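Local coordinates for protein type III Pentaketide Synthase (Neurospora crassa, PDB 3EUO) that probably condenses acyl-CoA starter and malonyl-CoA extender units into pentaketides, as a type III polyketide synthase of the chalcone synthase family, at residues Leu3-Tyr15 with Leu84-Ala96. Numbering follows the deposited sequence.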
ATOM      1  N   LEU A   3     -20.941   8.532   8.342  1.00 15.54           N
ATOM      2  CA  LEU A   3     -19.596   8.073   8.687  1.00 15.77           C
ATOM      3  C   LEU A   3     -19.201   8.641  10.039  1.00 15.79           C
ATOM      4  O   LEU A   3     -19.254   9.862  10.239  1.00 15.98           O
ATOM      5  CB  LEU A   3     -18.584   8.510   7.622  1.00 15.80           C
ATOM      6  CG  LEU A   3     -18.824   8.023   6.195  1.00 16.23           C
ATOM      7  CD1 LEU A   3     -17.881   8.704   5.221  1.00 16.44           C
ATOM      8  CD2 LEU A   3     -18.691   6.500   6.114  1.00 16.97           C
ATOM      9  N   SER A   4     -18.813   7.767  10.963  1.00 15.51           N
ATOM     10  CA  SER A   4     -18.437   8.206  12.297  1.00 15.78           C
ATOM     11  C   SER A   4     -17.246   7.424  12.836  1.00 15.18           C
ATOM     12  O   SER A   4     -17.109   6.219  12.576  1.00 14.82           O
ATOM     13  CB  SER A   4     -19.622   8.103  13.262  1.00 15.91           C
ATOM     14  OG  SER A   4     -19.964   6.749  13.508  1.00 20.00           O
ATOM     15  N   ILE A   5     -16.394   8.128  13.578  1.00 14.71           N
ATOM     16  CA  ILE A   5     -15.290   7.508  14.315  1.00 14.34           C
ATOM     17  C   ILE A   5     -15.831   7.102  15.678  1.00 14.12           C
ATOM     18  O   ILE A   5     -16.173   7.955  16.496  1.00 14.33           O
ATOM     19  CB  ILE A   5     -14.082   8.474  14.457  1.00 14.22           C
ATOM     20  CG1 ILE A   5     -13.466   8.772  13.079  1.00 14.38           C
ATOM     21  CG2 ILE A   5     -13.032   7.895  15.416  1.00 14.12           C
ATOM     22  CD1 ILE A   5     -12.409   9.904  13.076  1.00 14.30           C
ATOM     23  N   THR A   6     -15.911   5.795  15.909  1.00 14.60           N
ATOM     24  CA  THR A   6     -16.574   5.258  17.104  1.00 14.78           C
ATOM     25  C   THR A   6     -15.594   4.800  18.185  1.00 14.93           C
ATOM     26  O   THR A   6     -15.992   4.509  19.316  1.00 15.04           O
ATOM     27  CB  THR A   6     -17.525   4.117  16.755  1.00 14.88           C
ATOM     28  OG1 THR A   6     -16.820   3.133  15.994  1.00 15.22           O
ATOM     29  CG2 THR A   6     -18.703   4.630  15.940  1.00 14.80           C
ATOM     30  N   GLY A   7     -14.314   4.745  17.837  1.00 14.61           N
ATOM     31  CA  GLY A   7     -13.272   4.466  18.822  1.00 14.33           C
ATOM     32  C   GLY A   7     -11.925   4.950  18.331  1.00 14.40           C
ATOM     33  O   GLY A   7     -11.703   5.048  17.124  1.00 14.43           O
ATOM     34  N   LEU A   8     -11.038   5.267  19.271  1.00 14.26           N
ATOM     35  CA  LEU A   8      -9.655   5.618  18.957  1.00 13.96           C
ATOM     36  C   LEU A   8      -8.763   4.944  19.980  1.00 14.00           C
ATOM     37  O   LEU A   8      -9.149   4.789  21.145  1.00 14.36           O
ATOM     38  CB  LEU A   8      -9.424   7.138  19.007  1.00 13.90           C
ATOM     39  CG  LEU A   8     -10.267   8.078  18.144  1.00 13.64           C
ATOM     40  CD1 LEU A   8     -11.513   8.563  18.901  1.00 16.02           C
ATOM     41  CD2 LEU A   8      -9.424   9.274  17.699  1.00 13.85           C
ATOM     42  N   GLY A   9      -7.574   4.546  19.543  1.00 13.94           N
ATOM     43  CA  GLY A   9      -6.573   3.969  20.426  1.00 14.35           C
ATOM     44  C   GLY A   9      -5.181   4.380  20.006  1.00 15.08           C
ATOM     45  O   GLY A   9      -4.895   4.531  18.812  1.00 15.04           O
ATOM     46  N   VAL A  10      -4.314   4.558  20.995  1.00 15.13           N
ATOM     47  CA  VAL A  10      -2.948   4.991  20.751  1.00 15.52           C
ATOM     48  C   VAL A  10      -2.044   4.197  21.672  1.00 15.58           C
ATOM     49  O   VAL A  10      -2.369   3.982  22.842  1.00 15.15           O
ATOM     50  CB  VAL A  10      -2.778   6.507  21.021  1.00 15.68           C
ATOM     51  CG1 VAL A  10      -1.327   6.956  20.797  1.00 16.14           C
ATOM     52  CG2 VAL A  10      -3.730   7.322  20.145  1.00 16.01           C
ATOM     53  N   GLN A  11      -0.914   3.743  21.137  1.00 15.12           N
ATOM     54  CA  GLN A  11       0.076   3.063  21.960  1.00 15.82           C
ATOM     55  C   GLN A  11       1.480   3.502  21.583  1.00 15.62           C
ATOM     56  O   GLN A  11       2.011   3.119  20.536  1.00 15.52           O
ATOM     57  CB  GLN A  11      -0.066   1.537  21.871  1.00 15.95           C
ATOM     58  CG  GLN A  11       0.883   0.774  22.794  1.00 18.38           C
ATOM     59  CD  GLN A  11       0.564   0.968  24.269  1.00 21.55           C
ATOM     60  OE1 GLN A  11      -0.592   1.149  24.654  1.00 21.60           O
ATOM     61  NE2 GLN A  11       1.595   0.925  25.103  1.00 24.97           N
ATOM     62  N   TYR A  12       2.062   4.327  22.443  1.00 15.92           N
ATOM     63  CA  TYR A  12       3.461   4.688  22.326  1.00 15.80           C
ATOM     64  C   TYR A  12       4.303   3.581  22.956  1.00 15.88           C
ATOM     65  O   TYR A  12       3.827   2.876  23.855  1.00 15.97           O
ATOM     66  CB  TYR A  12       3.725   6.036  23.013  1.00 15.78           C
ATOM     67  CG  TYR A  12       3.251   7.238  22.215  1.00 15.90           C
ATOM     68  CD1 TYR A  12       3.990   7.715  21.131  1.00 14.92           C
ATOM     69  CD2 TYR A  12       2.064   7.908  22.551  1.00 15.86           C
ATOM     70  CE1 TYR A  12       3.560   8.834  20.391  1.00 16.34           C
ATOM     71  CE2 TYR A  12       1.630   9.021  21.823  1.00 15.76           C
ATOM     72  CZ  TYR A  12       2.378   9.476  20.742  1.00 16.10           C
ATOM     73  OH  TYR A  12       1.949  10.575  20.013  1.00 16.32           O
ATOM     74  N   PRO A  13       5.545   3.402  22.477  1.00 16.19           N
ATOM     75  CA  PRO A  13       6.468   2.442  23.081  1.00 16.68           C
ATOM     76  C   PRO A  13       6.942   2.887  24.475  1.00 17.42           C
ATOM     77  O   PRO A  13       6.607   3.998  24.905  1.00 17.22           O
ATOM     78  CB  PRO A  13       7.626   2.391  22.081  1.00 16.43           C
ATOM     79  CG  PRO A  13       7.562   3.698  21.364  1.00 16.66           C
ATOM     80  CD  PRO A  13       6.139   4.085  21.310  1.00 16.30           C
ATOM     81  N   PRO A  14       7.699   2.020  25.179  1.00 18.00           N
ATOM     82  CA  PRO A  14       8.093   2.246  26.579  1.00 18.85           C
ATOM     83  C   PRO A  14       9.020   3.433  26.839  1.00 19.09           C
ATOM     84  O   PRO A  14       8.998   3.984  27.944  1.00 19.56           O
ATOM     85  CB  PRO A  14       8.840   0.957  26.945  1.00 18.77           C
ATOM     86  CG  PRO A  14       8.402  -0.056  25.944  1.00 19.06           C
ATOM     87  CD  PRO A  14       8.206   0.727  24.687  1.00 18.57           C
ATOM     88  N   TYR A  15       9.836   3.810  25.855  1.00 18.98           N
ATOM     89  CA  TYR A  15      10.941   4.744  26.094  1.00 19.29           C
ATOM     90  C   TYR A  15      10.648   6.162  25.612  1.00 19.00           C
ATOM     91  O   TYR A  15       9.940   6.367  24.622  1.00 18.56           O
ATOM     92  CB  TYR A  15      12.248   4.220  25.482  1.00 19.91           C
ATOM     93  CG  TYR A  15      12.668   2.865  26.007  1.00 21.00           C
ATOM     94  CD1 TYR A  15      13.548   2.756  27.090  1.00 21.78           C
ATOM     95  CD2 TYR A  15      12.179   1.689  25.433  1.00 21.87           C
ATOM     96  CE1 TYR A  15      13.932   1.509  27.576  1.00 21.97           C
ATOM     97  CE2 TYR A  15      12.559   0.435  25.916  1.00 22.58           C
ATOM     98  CZ  TYR A  15      13.437   0.356  26.985  1.00 21.87           C
ATOM     99  OH  TYR A  15      13.814  -0.883  27.463  1.00 23.09           O
ATOM    100  N   LEU A  84       2.585  -2.731  19.391  1.00 13.90           N
ATOM    101  CA  LEU A  84       2.009  -1.400  19.590  1.00 13.61           C
ATOM    102  C   LEU A  84       0.737  -1.282  18.761  1.00 13.18           C
ATOM    103  O   LEU A  84      -0.284  -0.768  19.232  1.00 13.05           O
ATOM    104  CB  LEU A  84       3.003  -0.308  19.160  1.00 13.53           C
ATOM    105  CG  LEU A  84       4.393  -0.282  19.796  1.00 14.04           C
ATOM    106  CD1 LEU A  84       5.277   0.764  19.120  1.00 14.63           C
ATOM    107  CD2 LEU A  84       4.292  -0.036  21.297  1.00 15.30           C
ATOM    108  N   ALA A  85       0.808  -1.771  17.528  1.00 12.94           N
ATOM    109  CA  ALA A  85      -0.327  -1.729  16.607  1.00 12.67           C
ATOM    110  C   ALA A  85      -1.475  -2.604  17.112  1.00 12.58           C
ATOM    111  O   ALA A  85      -2.649  -2.238  16.996  1.00 12.70           O
ATOM    112  CB  ALA A  85       0.110  -2.166  15.223  1.00 13.11           C
ATOM    113  N   VAL A  86      -1.125  -3.755  17.679  1.00 12.52           N
ATOM    114  CA  VAL A  86      -2.122  -4.663  18.232  1.00 12.81           C
ATOM    115  C   VAL A  86      -2.835  -3.974  19.404  1.00 13.36           C
ATOM    116  O   VAL A  86      -4.062  -3.983  19.475  1.00 13.47           O
ATOM    117  CB  VAL A  86      -1.512  -6.028  18.646  1.00 12.54           C
ATOM    118  CG1 VAL A  86      -2.533  -6.884  19.393  1.00 12.56           C
ATOM    119  CG2 VAL A  86      -0.995  -6.790  17.414  1.00 11.32           C
ATOM    120  N   GLU A  87      -2.068  -3.349  20.293  1.00 14.01           N
ATOM    121  CA  GLU A  87      -2.664  -2.700  21.472  1.00 14.67           C
ATOM    122  C   GLU A  87      -3.511  -1.467  21.129  1.00 14.53           C
ATOM    123  O   GLU A  87      -4.596  -1.277  21.692  1.00 14.61           O
ATOM    124  CB  GLU A  87      -1.581  -2.382  22.511  1.00 15.24           C
ATOM    125  CG  GLU A  87      -2.076  -1.662  23.773  1.00 17.98           C
ATOM    126  CD  GLU A  87      -3.050  -2.489  24.620  1.00 21.73           C
ATOM    127  OE1 GLU A  87      -3.157  -3.723  24.429  1.00 23.12           O
ATOM    128  OE2 GLU A  87      -3.712  -1.890  25.494  1.00 24.31           O
ATOM    129  N   ALA A  88      -3.025  -0.640  20.198  1.00 14.09           N
ATOM    130  CA  ALA A  88      -3.776   0.528  19.724  1.00 13.73           C
ATOM    131  C   ALA A  88      -5.103   0.098  19.091  1.00 13.95           C
ATOM    132  O   ALA A  88      -6.152   0.676  19.368  1.00 13.89           O
ATOM    133  CB  ALA A  88      -2.945   1.328  18.723  1.00 14.12           C
ATOM    134  N   SER A  89      -5.040  -0.931  18.252  1.00 13.55           N
ATOM    135  CA  SER A  89      -6.225  -1.482  17.603  1.00 13.68           C
ATOM    136  C   SER A  89      -7.207  -2.049  18.622  1.00 14.71           C
ATOM    137  O   SER A  89      -8.418  -1.867  18.478  1.00 14.22           O
ATOM    138  CB  SER A  89      -5.829  -2.562  16.593  1.00 13.56           C
ATOM    139  OG  SER A  89      -5.026  -2.012  15.553  1.00 12.33           O
ATOM    140  N   ARG A  90      -6.677  -2.741  19.636  1.00 14.92           N
ATOM    141  CA  ARG A  90      -7.511  -3.297  20.703  1.00 16.86           C
ATOM    142  C   ARG A  90      -8.302  -2.211  21.429  1.00 16.42           C
ATOM    143  O   ARG A  90      -9.483  -2.388  21.720  1.00 16.63           O
ATOM    144  CB  ARG A  90      -6.669  -4.067  21.720  1.00 16.57           C
ATOM    145  CG  ARG A  90      -6.236  -5.451  21.267  1.00 19.25           C
ATOM    146  CD  ARG A  90      -5.649  -6.265  22.441  1.00 20.00           C
ATOM    147  NE  ARG A  90      -4.972  -7.484  21.989  1.00 26.07           N
ATOM    148  CZ  ARG A  90      -5.590  -8.606  21.614  1.00 27.78           C
ATOM    149  NH1 ARG A  90      -6.919  -8.690  21.630  1.00 29.33           N
ATOM    150  NH2 ARG A  90      -4.871  -9.652  21.219  1.00 28.20           N
ATOM    151  N   LYS A  91      -7.638  -1.099  21.733  1.00 16.06           N
ATOM    152  CA  LYS A  91      -8.266  -0.018  22.493  1.00 16.18           C
ATOM    153  C   LYS A  91      -9.312   0.720  21.671  1.00 15.94           C
ATOM    154  O   LYS A  91     -10.360   1.108  22.190  1.00 15.98           O
ATOM    155  CB  LYS A  91      -7.212   0.945  23.042  1.00 16.40           C
ATOM    156  CG  LYS A  91      -6.337   0.306  24.125  1.00 15.91           C
ATOM    157  CD  LYS A  91      -5.457   1.317  24.851  1.00 17.18           C
ATOM    158  CE  LYS A  91      -4.238   1.708  24.050  1.00 15.92           C
ATOM    159  NZ  LYS A  91      -3.289   2.547  24.872  1.00 17.02           N
ATOM    160  N   ALA A  92      -9.023   0.908  20.386  1.00 15.43           N
ATOM    161  CA  ALA A  92      -9.984   1.510  19.467  1.00 15.23           C
ATOM    162  C   ALA A  92     -11.233   0.640  19.368  1.00 15.03           C
ATOM    163  O   ALA A  92     -12.346   1.142  19.475  1.00 15.22           O
ATOM    164  CB  ALA A  92      -9.355   1.723  18.093  1.00 15.28           C
ATOM    165  N   MET A  93     -11.039  -0.667  19.189  1.00 15.16           N
ATOM    166  CA  MET A  93     -12.157  -1.620  19.120  1.00 14.28           C
ATOM    167  C   MET A  93     -12.946  -1.644  20.430  1.00 15.07           C
ATOM    168  O   MET A  93     -14.175  -1.689  20.417  1.00 15.08           O
ATOM    169  CB  MET A  93     -11.667  -3.027  18.750  1.00 14.73           C
ATOM    170  CG  MET A  93     -11.091  -3.146  17.329  1.00 13.78           C
ATOM    171  SD  MET A  93     -10.308  -4.772  17.010  1.00 11.96           S
ATOM    172  CE  MET A  93     -11.756  -5.824  17.011  1.00 17.70           C
ATOM    173  N   ALA A  94     -12.235  -1.603  21.554  1.00 15.36           N
ATOM    174  CA  ALA A  94     -12.868  -1.615  22.879  1.00 16.14           C
ATOM    175  C   ALA A  94     -13.771  -0.407  23.091  1.00 16.54           C
ATOM    176  O   ALA A  94     -14.891  -0.540  23.593  1.00 16.64           O
ATOM    177  CB  ALA A  94     -11.807  -1.698  23.980  1.00 16.39           C
ATOM    178  N   GLU A  95     -13.294   0.772  22.695  1.00 16.49           N
ATOM    179  CA  GLU A  95     -14.093   1.986  22.814  1.00 16.71           C
ATOM    180  C   GLU A  95     -15.323   1.916  21.911  1.00 16.70           C
ATOM    181  O   GLU A  95     -16.393   2.400  22.281  1.00 16.67           O
ATOM    182  CB  GLU A  95     -13.269   3.232  22.496  1.00 16.36           C
ATOM    183  CG  GLU A  95     -14.087   4.529  22.568  1.00 16.75           C
ATOM    184  CD  GLU A  95     -13.236   5.782  22.580  1.00 18.08           C
ATOM    185  OE1 GLU A  95     -12.234   5.845  21.834  1.00 18.26           O
ATOM    186  OE2 GLU A  95     -13.588   6.721  23.330  1.00 17.20           O
ATOM    187  N   ALA A  96     -15.161   1.306  20.737  1.00 16.54           N
ATOM    188  CA  ALA A  96     -16.238   1.189  19.752  1.00 16.57           C
ATOM    189  C   ALA A  96     -17.215   0.069  20.115  1.00 17.05           C
ATOM    190  O   ALA A  96     -18.259  -0.074  19.486  1.00 16.77           O
ATOM    191  CB  ALA A  96     -15.664   0.962  18.361  1.00 16.84           C
TER
HETATM  192  O   HOH W   1      -2.418   0.256  26.793  1.00 30.53           O
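In this thiolase-like fold, segment 84-96 of the long helix runs nearly antiparallel to strand 4-11 of the large mixed sheet (153° between their N-to-C directions), with the axes of these segments 5.6 Å apart at closest approach. Two glycines permit that closeness: G7 CA meets A92 O at 3.5 Å and G9 CA meets A88 O in the same way, both as CA-H...O contacts, where a side chain would run into the helix backbone. A92 CB sits over G9 N. Toward the partly exposed flank, K91 bends at CG-CD (chi3 -78°), bringing NZ to V10 O at 2.7 Å and to Q11 OE1 at 3.0 Å. A methionine in place of K91 would probably leave both oxygens without this donor and the Q11 amide freer to turn, although a water also bridges Q11 OE1 to E87 OE2. Beyond, L84 CD2 packs on Q11 CG (3.8 Å) and across P13. At the other end L8 N donates to E95 OE1 at 2.9 Å, on the anti side of the carboxylate; that same oxygen forms a salt bridge with R343. The helix's far face, through A85 and S89, rests on strand 168-175 and helix 119-127, while L8 and V10 turn from it onto helix 334-342.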